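Local coordinates for IG hypothetical 16092 (Bacillus cereus ATCC 14579, PDB 1YQH), which is of unknown function but belongs to the UPF0045 (DUF77) family, related by sequence to thiamine-binding proteins, and may itself bind thiamine or a similar small molecule, at residues 7-12 / 90-95; 12-17 / 74-79. All coordinates share one frame; numbering follows the deposited sequence. Where two conformers were deposited one is given.

Contact 1. Residues 7-12 / 90-95; sequences QVTMSF and VTIDEK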
ATOM      1  N   GLN A   7      -8.107  11.034  17.144  0.50 15.89           N
ATOM      2  CA  GLN A   7      -8.470  10.012  16.174  0.50 15.46           C
ATOM      3  C   GLN A   7      -7.404   9.849  15.101  0.50 14.33           C
ATOM      4  O   GLN A   7      -6.654  10.781  14.808  0.50 13.82           O
ATOM      5  CB  GLN A   7      -9.803  10.351  15.511  0.50 15.86           C
ATOM      6  CG  GLN A   7     -11.014   9.905  16.318  0.50 17.26           C
ATOM      7  CD  GLN A   7     -12.323  10.396  15.733  0.50 18.22           C
ATOM      8  OE1 GLN A   7     -13.348   9.732  15.850  0.50 20.48           O
ATOM      9  NE2 GLN A   7     -12.294  11.558  15.100  0.50 18.08           N
ATOM     10  N   VAL A   8      -7.340   8.647  14.544  1.00 13.40           N
ATOM     11  CA  VAL A   8      -6.629   8.418  13.288  1.00 12.70           C
ATOM     12  C   VAL A   8      -7.689   8.047  12.249  1.00 11.77           C
ATOM     13  O   VAL A   8      -8.829   7.672  12.582  1.00 10.58           O
ATOM     14  CB  VAL A   8      -5.521   7.301  13.361  1.00 13.10           C
ATOM     15  CG1 VAL A   8      -4.502   7.617  14.450  1.00 14.04           C
ATOM     16  CG2 VAL A   8      -6.119   5.907  13.564  1.00 14.83           C
ATOM     17  N   THR A   9      -7.315   8.181  10.988  1.00 11.07           N
ATOM     18  CA  THR A   9      -8.064   7.601   9.895  1.00 11.77           C
ATOM     19  C   THR A   9      -7.124   6.561   9.252  1.00 11.80           C
ATOM     20  O   THR A   9      -5.909   6.765   9.195  1.00 10.90           O
ATOM     21  CB  THR A   9      -8.519   8.712   8.912  1.00 11.99           C
ATOM     22  OG1 THR A   9      -9.385   9.632   9.618  1.00 13.96           O
ATOM     23  CG2 THR A   9      -9.282   8.133   7.735  1.00 13.53           C
HETATM   24  N   MSE A  10      -7.688   5.444   8.812  1.00 12.25           N
HETATM   25  CA  MSE A  10      -6.911   4.317   8.320  1.00 14.75           C
HETATM   26  C   MSE A  10      -7.706   3.663   7.191  1.00 13.61           C
HETATM   27  O   MSE A  10      -8.936   3.761   7.164  1.00 13.50           O
HETATM   28  CB  MSE A  10      -6.737   3.327   9.474  1.00 14.65           C
HETATM   29  CG  MSE A  10      -5.860   2.136   9.204  1.00 17.32           C
HETATM   30 SE   MSE A  10      -5.880   0.982  10.761  1.00 22.82          SE
HETATM   31  CE  MSE A  10      -5.003   2.165  12.076  1.00 17.35           C
ATOM     32  N   SER A  11      -7.015   3.045   6.235  1.00 11.56           N
ATOM     33  CA  SER A  11      -7.674   2.095   5.364  1.00 11.06           C
ATOM     34  C   SER A  11      -6.936   0.779   5.402  1.00 10.74           C
ATOM     35  O   SER A  11      -5.745   0.731   5.750  1.00 11.24           O
ATOM     36  CB  SER A  11      -7.794   2.620   3.926  1.00 11.13           C
ATOM     37  OG  SER A  11      -6.526   2.734   3.310  1.00 12.48           O
ATOM     38  N   PHE A  12      -7.638  -0.296   5.073  1.00 10.61           N
ATOM     39  CA  PHE A  12      -6.982  -1.589   5.012  1.00 10.49           C
ATOM     40  C   PHE A  12      -7.693  -2.500   4.045  1.00 10.43           C
ATOM     41  O   PHE A  12      -8.874  -2.298   3.706  1.00  9.86           O
ATOM     42  CB  PHE A  12      -6.919  -2.239   6.419  1.00 10.81           C
ATOM     43  CG  PHE A  12      -8.160  -3.021   6.797  1.00 10.90           C
ATOM     44  CD1 PHE A  12      -8.168  -4.421   6.724  1.00 12.07           C
ATOM     45  CD2 PHE A  12      -9.318  -2.365   7.231  1.00 11.41           C
ATOM     46  CE1 PHE A  12      -9.299  -5.158   7.071  1.00 11.75           C
ATOM     47  CE2 PHE A  12     -10.455  -3.096   7.584  1.00 10.55           C
ATOM     48  CZ  PHE A  12     -10.453  -4.492   7.504  1.00 11.29           C
ATOM     49  N   VAL A  90      -7.174  13.337  12.909  1.00 11.91           N
ATOM     50  CA  VAL A  90      -7.578  13.429  11.505  1.00 13.68           C
ATOM     51  C   VAL A  90      -8.850  12.594  11.335  1.00 13.60           C
ATOM     52  O   VAL A  90      -8.977  11.519  11.928  1.00 13.68           O
ATOM     53  CB  VAL A  90      -6.446  12.969  10.548  1.00 14.29           C
ATOM     54  CG1 VAL A  90      -5.969  11.579  10.904  1.00 15.79           C
ATOM     55  CG2 VAL A  90      -6.882  13.072   9.066  1.00 15.12           C
ATOM     56  N   THR A  91      -9.778  13.111  10.536  1.00 13.29           N
ATOM     57  CA  THR A  91     -11.093  12.508  10.351  1.00 13.44           C
ATOM     58  C   THR A  91     -11.381  12.236   8.881  1.00 12.97           C
ATOM     59  O   THR A  91     -10.763  12.828   7.989  1.00 12.47           O
ATOM     60  CB  THR A  91     -12.224  13.417  10.898  1.00 13.95           C
ATOM     61  OG1 THR A  91     -12.208  14.667  10.200  1.00 16.21           O
ATOM     62  CG2 THR A  91     -12.055  13.647  12.406  1.00 15.97           C
ATOM     63  N   ILE A  92     -12.334  11.340   8.637  1.00 12.21           N
ATOM     64  CA  ILE A  92     -12.778  11.062   7.285  1.00 12.19           C
ATOM     65  C   ILE A  92     -13.350  12.341   6.658  1.00 12.59           C
ATOM     66  O   ILE A  92     -13.000  12.718   5.535  1.00 12.44           O
ATOM     67  CB  ILE A  92     -13.833   9.943   7.271  1.00 11.53           C
ATOM     68  CG1 ILE A  92     -13.176   8.609   7.668  1.00 11.72           C
ATOM     69  CG2 ILE A  92     -14.508   9.857   5.883  1.00 11.03           C
ATOM     70  CD1 ILE A  92     -14.149   7.429   7.937  1.00 12.09           C
ATOM     71  N   ASP A  93     -14.221  13.006   7.403  1.00 13.67           N
ATOM     72  CA  ASP A  93     -14.932  14.167   6.866  1.00 14.93           C
ATOM     73  C   ASP A  93     -13.989  15.275   6.409  1.00 15.56           C
ATOM     74  O   ASP A  93     -14.227  15.900   5.386  1.00 14.91           O
ATOM     75  CB  ASP A  93     -15.969  14.677   7.865  1.00 15.56           C
ATOM     76  CG  ASP A  93     -17.155  13.735   8.002  1.00 17.70           C
ATOM     77  OD1 ASP A  93     -17.318  12.845   7.149  1.00 20.49           O
ATOM     78  OD2 ASP A  93     -17.948  13.889   8.957  1.00 22.20           O
ATOM     79  N   GLU A  94     -12.894  15.500   7.139  1.00 16.34           N
ATOM     80  CA  GLU A  94     -12.000  16.586   6.763  1.00 17.83           C
ATOM     81  C   GLU A  94     -11.322  16.301   5.426  1.00 18.31           C
ATOM     82  O   GLU A  94     -11.001  17.225   4.683  1.00 18.77           O
ATOM     83  CB  GLU A  94     -10.980  16.869   7.864  1.00 18.51           C
ATOM     84  CG  GLU A  94      -9.682  16.152   7.703  1.00 20.35           C
ATOM     85  CD  GLU A  94      -8.712  16.527   8.791  1.00 23.39           C
ATOM     86  OE1 GLU A  94      -8.895  16.049   9.928  1.00 24.81           O
ATOM     87  OE2 GLU A  94      -7.778  17.298   8.499  1.00 24.74           O
ATOM     88  N   LYS A  95     -11.133  15.021   5.112  1.00 18.34           N
ATOM     89  CA  LYS A  95     -10.452  14.639   3.878  1.00 18.47           C
ATOM     90  C   LYS A  95     -11.368  14.528   2.661  1.00 18.40           C
ATOM     91  O   LYS A  95     -10.915  14.751   1.538  1.00 19.28           O
ATOM     92  CB  LYS A  95      -9.635  13.364   4.095  1.00 18.50           C
ATOM     93  CG  LYS A  95      -8.625  13.552   5.243  1.00 19.45           C
ATOM     94  CD  LYS A  95      -7.584  12.470   5.315  1.00 20.33           C
ATOM     95  CE  LYS A  95      -6.512  12.659   4.270  1.00 20.43           C
ATOM     96  NZ  LYS A  95      -5.711  11.402   4.162  1.00 19.10           N
TER
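Thr9 reaches from strand 8-17 to the segment leading into helix 92-96, its OG1 donating a hydrogen bond to Val90 O at 3.0 Å. The donor stands above the Val90 carbonyl, 57° out of its plane, so the hydroxyl rests on the C=O group instead of meeting it head-on. With chi1 at -62°, OG1 lies beside the backbone N while CG2, anti to that N, is left for apolar packing: it meets Ile92 CG1 at 3.9 Å, the two side chains crossing at about a right angle. Val90 adds to this dense part, its CG1 lying 3.7 Å from Thr9 N. A backbone bond, Val90 N to Gln7 O at 3.2 Å, ties the segments a second time. Thr9, Val90 and Ile92 are all buried, and Ala45 of the second subunit packs over Thr9 and Ile92.

The other side is looser: Gln7 and Thr91 are partly exposed, and Gln7 is held through its main-chain O. Thr91 turns its hydroxyl to the helix as N-cap. Glu94 N donates to Thr91 OG1 at 3.2 Å, and Glu94 OE1 accepts from Thr91 N at 3.1 Å, completing a capping box. Ile92 N is taken by Glu51, and Glu94 OE2 by Arg85 and by Tyr24 of the second subunit.

The chemistry thus implies division of labour: Val90 bonds to segment 7-12 through its N and O, while neighbouring Thr91 caps the helix that starts directly after it.

Contact 2. Residues 12-17 / 74-79; sequences FSVVPQ and EEVITS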
ATOM      1  N   PHE A  12      -7.638  -0.296   5.073  1.00 10.61           N
ATOM      2  CA  PHE A  12      -6.982  -1.589   5.012  1.00 10.49           C
ATOM      3  C   PHE A  12      -7.693  -2.500   4.045  1.00 10.43           C
ATOM      4  O   PHE A  12      -8.874  -2.298   3.706  1.00  9.86           O
ATOM      5  CB  PHE A  12      -6.919  -2.239   6.419  1.00 10.81           C
ATOM      6  CG  PHE A  12      -8.160  -3.021   6.797  1.00 10.90           C
ATOM      7  CD1 PHE A  12      -8.168  -4.421   6.724  1.00 12.07           C
ATOM      8  CD2 PHE A  12      -9.318  -2.365   7.231  1.00 11.41           C
ATOM      9  CE1 PHE A  12      -9.299  -5.158   7.071  1.00 11.75           C
ATOM     10  CE2 PHE A  12     -10.455  -3.096   7.584  1.00 10.55           C
ATOM     11  CZ  PHE A  12     -10.453  -4.492   7.504  1.00 11.29           C
ATOM     12  N   SER A  13      -6.969  -3.517   3.608  1.00  9.42           N
ATOM     13  CA  SER A  13      -7.568  -4.580   2.824  1.00 10.10           C
ATOM     14  C   SER A  13      -6.919  -5.907   3.180  1.00  9.79           C
ATOM     15  O   SER A  13      -5.781  -5.929   3.661  1.00 10.44           O
ATOM     16  CB  SER A  13      -7.424  -4.280   1.330  1.00  9.77           C
ATOM     17  OG  SER A  13      -6.069  -4.079   0.986  1.00 13.23           O
ATOM     18  N   VAL A  14      -7.657  -6.996   2.949  1.00  9.75           N
ATOM     19  CA  VAL A  14      -7.130  -8.357   3.098  1.00 10.12           C
ATOM     20  C   VAL A  14      -7.294  -9.099   1.781  1.00 10.40           C
ATOM     21  O   VAL A  14      -8.361  -9.045   1.153  1.00 11.36           O
ATOM     22  CB  VAL A  14      -7.829  -9.116   4.264  1.00 10.29           C
ATOM     23  CG1 VAL A  14      -7.414  -8.511   5.604  1.00 10.80           C
ATOM     24  CG2 VAL A  14      -9.353  -9.060   4.106  1.00 10.90           C
ATOM     25  N   VAL A  15      -6.227  -9.751   1.330  1.00  9.90           N
ATOM     26  CA  VAL A  15      -6.290 -10.571   0.121  1.00 10.49           C
ATOM     27  C   VAL A  15      -5.891 -11.972   0.558  1.00 10.73           C
ATOM     28  O   VAL A  15      -4.707 -12.237   0.810  1.00 11.01           O
ATOM     29  CB  VAL A  15      -5.342 -10.082  -0.976  1.00 11.12           C
ATOM     30  CG1 VAL A  15      -5.514 -10.909  -2.226  1.00 11.37           C
ATOM     31  CG2 VAL A  15      -5.574  -8.603  -1.264  1.00 11.91           C
ATOM     32  N   PRO A  16      -6.881 -12.854   0.702  1.00 11.25           N
ATOM     33  CA  PRO A  16      -6.636 -14.201   1.211  1.00 11.60           C
ATOM     34  C   PRO A  16      -6.329 -15.226   0.130  1.00 11.94           C
ATOM     35  O   PRO A  16      -6.710 -15.040  -1.035  1.00 12.22           O
ATOM     36  CB  PRO A  16      -7.967 -14.542   1.883  1.00 11.88           C
ATOM     37  CG  PRO A  16      -8.991 -13.851   1.004  1.00 11.87           C
ATOM     38  CD  PRO A  16      -8.321 -12.590   0.486  1.00 11.83           C
ATOM     39  N   GLN A  17      -5.625 -16.284   0.525  1.00 11.95           N
ATOM     40  CA  GLN A  17      -5.508 -17.496  -0.275  1.00 12.81           C
ATOM     41  C   GLN A  17      -6.255 -18.575   0.479  1.00 13.26           C
ATOM     42  O   GLN A  17      -5.922 -18.880   1.636  1.00 13.63           O
ATOM     43  CB  GLN A  17      -4.046 -17.909  -0.435  1.00 12.76           C
ATOM     44  CG  GLN A  17      -3.208 -16.923  -1.211  1.00 13.71           C
ATOM     45  CD  GLN A  17      -3.619 -16.824  -2.669  1.00 15.85           C
ATOM     46  OE1 GLN A  17      -3.898 -17.836  -3.329  1.00 15.20           O
ATOM     47  NE2 GLN A  17      -3.631 -15.604  -3.186  1.00 16.41           N
ATOM     48  N   GLU A  74      -5.470 -20.025   4.063  1.00 12.30           N
ATOM     49  CA  GLU A  74      -4.176 -20.532   4.493  1.00 13.59           C
ATOM     50  C   GLU A  74      -3.208 -19.374   4.756  1.00 13.02           C
ATOM     51  O   GLU A  74      -2.322 -19.475   5.611  1.00 12.95           O
ATOM     52  CB  GLU A  74      -3.626 -21.511   3.451  1.00 14.43           C
ATOM     53  CG  GLU A  74      -4.250 -22.933   3.542  1.00 19.72           C
ATOM     54  CD  GLU A  74      -5.714 -23.039   3.048  1.00 25.68           C
ATOM     55  OE1 GLU A  74      -6.525 -23.745   3.702  1.00 28.94           O
ATOM     56  OE2 GLU A  74      -6.054 -22.446   2.007  1.00 27.00           O
ATOM     57  N   GLU A  75      -3.387 -18.272   4.032  1.00 11.35           N
ATOM     58  CA  GLU A  75      -2.569 -17.081   4.253  1.00 11.87           C
ATOM     59  C   GLU A  75      -3.311 -15.839   3.805  1.00 10.88           C
ATOM     60  O   GLU A  75      -4.294 -15.923   3.068  1.00 10.47           O
ATOM     61  CB  GLU A  75      -1.201 -17.189   3.559  1.00 11.67           C
ATOM     62  CG  GLU A  75      -1.273 -17.296   2.029  1.00 13.31           C
ATOM     63  CD  GLU A  75       0.096 -17.469   1.362  1.00 14.56           C
ATOM     64  OE1 GLU A  75       1.081 -17.830   2.046  1.00 15.38           O
ATOM     65  OE2 GLU A  75       0.178 -17.259   0.129  1.00 19.77           O
ATOM     66  N   VAL A  76      -2.832 -14.681   4.248  1.00 10.57           N
ATOM     67  CA  VAL A  76      -3.492 -13.429   3.922  1.00 10.95           C
ATOM     68  C   VAL A  76      -2.421 -12.390   3.688  1.00 11.00           C
ATOM     69  O   VAL A  76      -1.448 -12.332   4.438  1.00 11.15           O
ATOM     70  CB  VAL A  76      -4.377 -12.922   5.105  1.00 11.63           C
ATOM     71  CG1 VAL A  76      -5.122 -11.647   4.709  1.00 12.44           C
ATOM     72  CG2 VAL A  76      -5.347 -13.998   5.592  1.00 11.56           C
ATOM     73  N   ILE A  77      -2.606 -11.570   2.655  1.00 10.42           N
ATOM     74  CA  ILE A  77      -1.773 -10.383   2.483  1.00 10.31           C
ATOM     75  C   ILE A  77      -2.624  -9.196   2.919  1.00 10.84           C
ATOM     76  O   ILE A  77      -3.695  -8.929   2.336  1.00 10.41           O
ATOM     77  CB  ILE A  77      -1.309 -10.198   1.022  1.00 11.05           C
ATOM     78  CG1 ILE A  77      -0.592 -11.446   0.487  1.00 11.72           C
ATOM     79  CG2 ILE A  77      -0.438  -8.923   0.874  1.00 11.09           C
ATOM     80  CD1 ILE A  77       0.708 -11.836   1.244  1.00 14.27           C
ATOM     81  N   THR A  78      -2.163  -8.503   3.956  1.00 10.44           N
ATOM     82  CA  THR A  78      -2.948  -7.430   4.557  1.00 10.87           C
ATOM     83  C   THR A  78      -2.236  -6.102   4.312  1.00 11.65           C
ATOM     84  O   THR A  78      -1.049  -5.982   4.585  1.00 13.02           O
ATOM     85  CB  THR A  78      -3.159  -7.708   6.075  1.00 11.16           C
ATOM     86  OG1 THR A  78      -3.825  -8.971   6.246  1.00 11.11           O
ATOM     87  CG2 THR A  78      -3.991  -6.597   6.761  1.00 11.89           C
ATOM     88  N   SER A  79      -2.968  -5.119   3.791  1.00 11.47           N
ATOM     89  CA  SER A  79      -2.408  -3.798   3.507  1.00 12.29           C
ATOM     90  C   SER A  79      -3.084  -2.794   4.435  1.00 12.00           C
ATOM     91  O   SER A  79      -4.284  -2.888   4.691  1.00 12.32           O
ATOM     92  CB  SER A  79      -2.667  -3.389   2.055  1.00 12.71           C
ATOM     93  OG  SER A  79      -2.141  -4.334   1.133  1.00 15.00           O
TER
HETATM   94  O   HOH W   1      -3.683  -6.526   0.817  1.00 17.55           O
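The side chains of Gln17 and Glu75 lie side by side, their amide and carboxylate planes 86° apart, so the groups do not stack in parallel; Glu75 OE2 touches Gln17 CG at 3.7 Å. Gln17 NE2 bonds Pro16 O of the fourth subunit, and Glu75 OE1 pairs with Arg85 of the third. Phe12 keeps CB 3.2 Å from Ser79 O while its ring leads away to Val34 (helix 23-36), Ala64 (helix 54-70), Thr48 and Leu50 (strand 48-52).

Residues 12-17 and 75-79 run antiparallel, their axes at 162°. Ser13-Ser79, Val15-Ile77 and Gln17-Glu75 are hydrogen-bonded pairs; Ile77 N to Val15 O is almost straight at 176°. Glu74 N also bonds Gln17 O, at 2.7 Å, so that Glu74 and Glu75 both face Gln17 in a classic beta bulge. A water bonds Ile77 O (2.8 Å), Ser79 OG (2.7 Å) and, weakly, Ser13 OG; Ser13 OG also bonds Glu47, and Ser79 OG Lys81 of the third subunit.

On the face carrying Val14, Pro16, Val76 and Thr78, Val14 CB meets Val76 CG1 at 3.7 Å. There Val14 and Val76 pack on Cys68 of helix 54-70, Pro16 on Val26 of helix 23-36, while strand 75-84 continues the sheet into the third subunit.

Overall arrangement
Contact 1 and contact 2 take successive parts of strand 8-17 and share Phe12, yet their centres are 22 Å apart, on opposite sides of the chain's centre (11 and 12 Å from it). Contact 2 joins that strand to 75-84, its neighbour in the antiparallel sheet; contact 1 joins its beginning to helix 92-96, which follows 75-84 in the chain. The assembly relates the two regions: Arg85 of the same chain pairs with Glu94 beside contact 1, while Arg85 of the third subunit pairs with Glu75 of contact 2, and both contacts touch the second subunit. Nothing in this geometry places a thiamine site at either contact.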